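Local coordinates for alpha-L-rhamnosidase (Streptomyces avermitilis, PDB 3W5M), which hydrolyses terminal non-reducing alpha-L-rhamnose residues from alpha-L-rhamnosides, including citrus flavonoids and the arabinogalactan-protein gum arabic, at residues A374-G386 and S425-E437. Residues are numbered along the deposited sequence; the frame is centred on the assembly and turned at random.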
loop_
_atom_site.group_PDB
_atom_site.type_symbol
_atom_site.label_atom_id
_atom_site.label_comp_id
_atom_site.label_asym_id
_atom_site.label_seq_id
_atom_site.Cartn_x
_atom_site.Cartn_y
_atom_site.Cartn_z
ATOM N N ALA A 374 23.754 6.241 4.263
ATOM C CA ALA A 374 22.299 5.962 4.216
ATOM C C ALA A 374 21.550 6.673 5.325
ATOM O O ALA A 374 22.085 6.852 6.407
ATOM C CB ALA A 374 22.021 4.445 4.252
ATOM N N TYR A 375 20.298 7.065 5.048
ATOM C CA TYR A 375 19.337 7.381 6.084
ATOM C C TYR A 375 18.669 6.069 6.439
ATOM O O TYR A 375 18.423 5.263 5.545
ATOM C CB TYR A 375 18.242 8.294 5.566
ATOM C CG TYR A 375 18.689 9.734 5.454
ATOM C CD1 TYR A 375 18.884 10.501 6.606
ATOM C CD2 TYR A 375 18.875 10.327 4.216
ATOM C CE1 TYR A 375 19.304 11.824 6.521
ATOM C CE2 TYR A 375 19.294 11.664 4.117
ATOM C CZ TYR A 375 19.500 12.395 5.282
ATOM O OH TYR A 375 19.935 13.726 5.258
ATOM N N VAL A 376 18.421 5.882 7.724
ATOM C CA VAL A 376 17.737 4.672 8.234
ATOM C C VAL A 376 16.593 5.076 9.170
ATOM O O VAL A 376 16.842 5.684 10.207
ATOM C CB VAL A 376 18.716 3.763 9.006
ATOM C CG1 VAL A 376 17.963 2.483 9.432
ATOM C CG2 VAL A 376 19.914 3.456 8.145
ATOM N N ALA A 377 15.342 4.720 8.822
ATOM C CA ALA A 377 14.148 5.195 9.554
ATOM C C ALA A 377 13.304 4.036 10.077
ATOM O O ALA A 377 13.468 2.933 9.607
ATOM C CB ALA A 377 13.252 6.032 8.613
ATOM N N PRO A 378 12.365 4.304 11.003
ATOM C CA PRO A 378 11.513 3.219 11.587
ATOM C C PRO A 378 10.567 2.473 10.645
ATOM O O PRO A 378 10.455 1.247 10.776
ATOM C CB PRO A 378 10.709 3.951 12.679
ATOM C CG PRO A 378 11.518 5.196 12.971
ATOM C CD PRO A 378 12.090 5.602 11.652
ATOM N N GLY A 379 9.857 3.177 9.736
ATOM C CA GLY A 379 8.938 2.528 8.778
ATOM C C GLY A 379 7.884 1.657 9.447
ATOM O O GLY A 379 7.390 1.978 10.528
ATOM N N TRP A 380 7.554 0.541 8.805
ATOM C CA TRP A 380 6.584 -0.401 9.345
ATOM C C TRP A 380 7.227 -1.286 10.398
ATOM O O TRP A 380 6.546 -1.807 11.290
ATOM C CB TRP A 380 6.080 -1.327 8.231
ATOM C CG TRP A 380 5.199 -0.701 7.202
ATOM C CD1 TRP A 380 3.828 -0.509 7.275
ATOM C CD2 TRP A 380 5.600 -0.235 5.929
ATOM N NE1 TRP A 380 3.381 0.056 6.107
ATOM C CE2 TRP A 380 4.442 0.235 5.265
ATOM C CE3 TRP A 380 6.840 -0.132 5.284
ATOM C CZ2 TRP A 380 4.483 0.801 3.978
ATOM C CZ3 TRP A 380 6.878 0.398 3.984
ATOM C CH2 TRP A 380 5.708 0.866 3.351
ATOM N N TYR A 381 8.537 -1.470 10.293
ATOM C CA TYR A 381 9.262 -2.317 11.230
ATOM C C TYR A 381 9.151 -1.799 12.692
ATOM O O TYR A 381 8.897 -2.566 13.610
ATOM C CB TYR A 381 10.715 -2.416 10.785
ATOM C CG TYR A 381 11.530 -3.279 11.704
ATOM C CD1 TYR A 381 11.493 -4.670 11.590
ATOM C CD2 TYR A 381 12.311 -2.697 12.694
ATOM C CE1 TYR A 381 12.234 -5.466 12.455
ATOM C CE2 TYR A 381 13.056 -3.474 13.566
ATOM C CZ TYR A 381 13.012 -4.863 13.431
ATOM O OH TYR A 381 13.743 -5.631 14.318
ATOM N N ALA A 382 9.321 -0.491 12.883
ATOM C CA ALA A 382 9.427 0.066 14.243
ATOM C C ALA A 382 8.516 1.275 14.498
ATOM O O ALA A 382 8.330 1.677 15.636
ATOM C CB ALA A 382 10.888 0.395 14.558
ATOM N N GLY A 383 7.919 1.846 13.450
ATOM C CA GLY A 383 7.093 3.041 13.628
ATOM C C GLY A 383 5.630 2.681 13.808
ATOM O O GLY A 383 5.281 1.483 13.864
ATOM N N ASN A 384 4.770 3.702 13.958
ATOM C CA ASN A 384 3.313 3.437 14.072
ATOM C C ASN A 384 2.760 2.643 12.882
ATOM O O ASN A 384 3.072 2.932 11.727
ATOM C CB ASN A 384 2.515 4.735 14.212
ATOM C CG ASN A 384 2.792 5.453 15.506
ATOM O OD1 ASN A 384 2.921 4.826 16.573
ATOM N ND2 ASN A 384 2.887 6.798 15.426
ATOM N N VAL A 385 1.906 1.659 13.156
ATOM C CA VAL A 385 1.330 0.816 12.116
ATOM C C VAL A 385 -0.140 0.710 12.487
ATOM O O VAL A 385 -0.470 0.345 13.629
ATOM C CB VAL A 385 1.961 -0.597 12.109
ATOM C CG1 VAL A 385 1.180 -1.551 11.213
ATOM C CG2 VAL A 385 3.425 -0.539 11.689
ATOM N N GLY A 386 -1.001 1.058 11.534
ATOM C CA GLY A 386 -2.466 1.026 11.737
ATOM C C GLY A 386 -2.893 1.741 13.016
ATOM O O GLY A 386 -2.394 2.822 13.339
ATOM N N SER A 425 22.767 12.177 14.142
ATOM C CA SER A 425 21.319 12.448 14.075
ATOM C C SER A 425 20.910 13.104 12.751
ATOM O O SER A 425 19.920 12.698 12.143
ATOM C CB SER A 425 20.866 13.266 15.293
ATOM O OG SER A 425 21.733 14.365 15.484
ATOM N N GLY A 426 21.677 14.090 12.279
ATOM C CA GLY A 426 21.303 14.773 11.027
ATOM C C GLY A 426 19.973 15.528 11.151
ATOM O O GLY A 426 19.520 15.756 12.246
ATOM N N PRO A 427 19.337 15.885 10.015
ATOM C CA PRO A 427 18.178 16.777 10.080
ATOM C C PRO A 427 16.812 16.098 10.285
ATOM O O PRO A 427 15.831 16.773 10.634
ATOM C CB PRO A 427 18.197 17.445 8.714
ATOM C CG PRO A 427 18.821 16.464 7.798
ATOM C CD PRO A 427 19.753 15.612 8.630
ATOM N N ILE A 428 16.725 14.790 10.046
ATOM C CA ILE A 428 15.394 14.165 10.156
ATOM C C ILE A 428 15.107 13.734 11.589
ATOM O O ILE A 428 15.440 12.608 12.004
ATOM C CB ILE A 428 15.210 12.993 9.161
ATOM C CG1 ILE A 428 15.767 13.394 7.808
ATOM C CG2 ILE A 428 13.722 12.654 9.083
ATOM C CD1 ILE A 428 15.696 12.359 6.691
ATOM N N VAL A 429 14.472 14.646 12.331
ATOM C CA VAL A 429 14.246 14.533 13.766
ATOM C C VAL A 429 13.240 13.434 14.075
ATOM O O VAL A 429 13.389 12.667 15.041
ATOM C CB VAL A 429 13.733 15.897 14.301
ATOM C CG1 VAL A 429 13.419 15.829 15.778
ATOM C CG2 VAL A 429 14.788 16.979 14.022
ATOM N N SER A 430 12.223 13.328 13.238
ATOM C CA SER A 430 11.204 12.321 13.451
ATOM C C SER A 430 10.674 11.870 12.094
ATOM O O SER A 430 10.520 12.677 11.180
ATOM C CB SER A 430 10.088 12.925 14.290
ATOM O OG SER A 430 9.177 11.920 14.647
ATOM N N ALA A 431 10.410 10.577 11.931
ATOM C CA ALA A 431 9.894 10.108 10.647
ATOM C C ALA A 431 8.974 8.929 10.915
ATOM O O ALA A 431 9.438 7.862 11.346
ATOM C CB ALA A 431 11.025 9.687 9.742
ATOM N N ASP A 432 7.692 9.121 10.659
ATOM C CA ASP A 432 6.722 8.059 10.943
ATOM C C ASP A 432 5.747 7.990 9.800
ATOM O O ASP A 432 5.327 9.023 9.283
ATOM C CB ASP A 432 5.975 8.374 12.251
ATOM C CG ASP A 432 5.063 7.226 12.695
ATOM O OD1 ASP A 432 5.570 6.310 13.397
ATOM O OD2 ASP A 432 3.856 7.233 12.351
ATOM N N LEU A 433 5.325 6.781 9.423
ATOM C CA LEU A 433 4.462 6.686 8.242
ATOM C C LEU A 433 3.140 7.397 8.465
ATOM O O LEU A 433 2.599 8.028 7.545
ATOM C CB LEU A 433 4.222 5.220 7.860
ATOM C CG LEU A 433 5.479 4.504 7.372
ATOM C CD1 LEU A 433 5.209 2.999 7.304
ATOM C CD2 LEU A 433 5.959 5.038 6.018
ATOM N N LEU A 434 2.609 7.261 9.670
ATOM C CA LEU A 434 1.327 7.876 10.009
ATOM C C LEU A 434 1.412 9.321 10.537
ATOM O O LEU A 434 0.593 10.173 10.169
ATOM C CB LEU A 434 0.578 7.002 11.014
ATOM C CG LEU A 434 0.382 5.531 10.628
ATOM C CD1 LEU A 434 -0.384 4.853 11.755
ATOM C CD2 LEU A 434 -0.346 5.354 9.303
ATOM N N SER A 435 2.392 9.595 11.393
ATOM C CA SER A 435 2.431 10.882 12.074
ATOM C C SER A 435 2.996 11.968 11.186
ATOM O O SER A 435 2.606 13.150 11.305
ATOM C CB SER A 435 3.262 10.786 13.349
ATOM O OG SER A 435 2.697 9.814 14.202
ATOM N N GLY A 436 3.916 11.578 10.304
ATOM C CA GLY A 436 4.597 12.499 9.376
ATOM C C GLY A 436 6.090 12.600 9.668
ATOM O O GLY A 436 6.642 11.852 10.476
ATOM N N GLU A 437 6.747 13.550 9.021
ATOM C CA GLU A 437 8.176 13.692 9.181
ATOM C C GLU A 437 8.474 15.113 9.655
ATOM O O GLU A 437 7.803 16.045 9.231
ATOM C CB GLU A 437 8.851 13.401 7.821
ATOM C CG GLU A 437 10.380 13.347 7.868
ATOM C CD GLU A 437 11.013 13.187 6.485
ATOM O OE1 GLU A 437 10.986 12.067 5.949
ATOM O OE2 GLU A 437 11.574 14.176 5.961
HETATM O O HOH W 1 9.284 6.020 8.945
HETATM O O HOH W 2 5.515 4.128 10.713
#
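A chi1 of -173° turns the D432 carboxylate away from its own backbone N and toward the backbone of N384, while a first torsion that sets CG beside the backbone N swings the N384 amide across to the carboxylate. The firm bond is N384 N to D432 OD1, 2.8 Å, received on the syn lone pair of that oxygen. The N384 amide, its plane turned 66° from the carboxylate, adds only weak bonds, from ND2 to D432 OD2 and to S435 OG. OD2 also accepts from its own segment: S435 N reaches its anti lone pair at 2.9 Å, while L434 N approaches from above the carboxylate plane. These last two bonds define an Asx turn and the wider Asx motif, which shape the turn between the antiparallel strands 428-432 and 436-440 at the margin of a large beta-sheet. A leucine in place of D432 would probably leave the backbone N-H groups of N384, L434 and S435 without their acceptor and set the turn free to shift. Beside these polar groups, L433 points CD1 squarely over the five-membered ring of W380, a CH-pi contact 3.4 Å from the centroid and 7° off the normal; W347 stacks on the same indole. Water joins the backbones here: one molecule accepts from L433 N and lies 2.9 Å from both G379 O and N384 O. Farther along, I428 CD1 lies over the Y375 ring, offset toward its rim and 3.7 Å from CE1, with P427 at the ring edge; the phenol OH is bonded to Q304. At the other end L434 CD1 packs against N384 CB, 3.8 Å away, and its side chain comes within about 4 Å of that of D635, a residue that binds rhamnose.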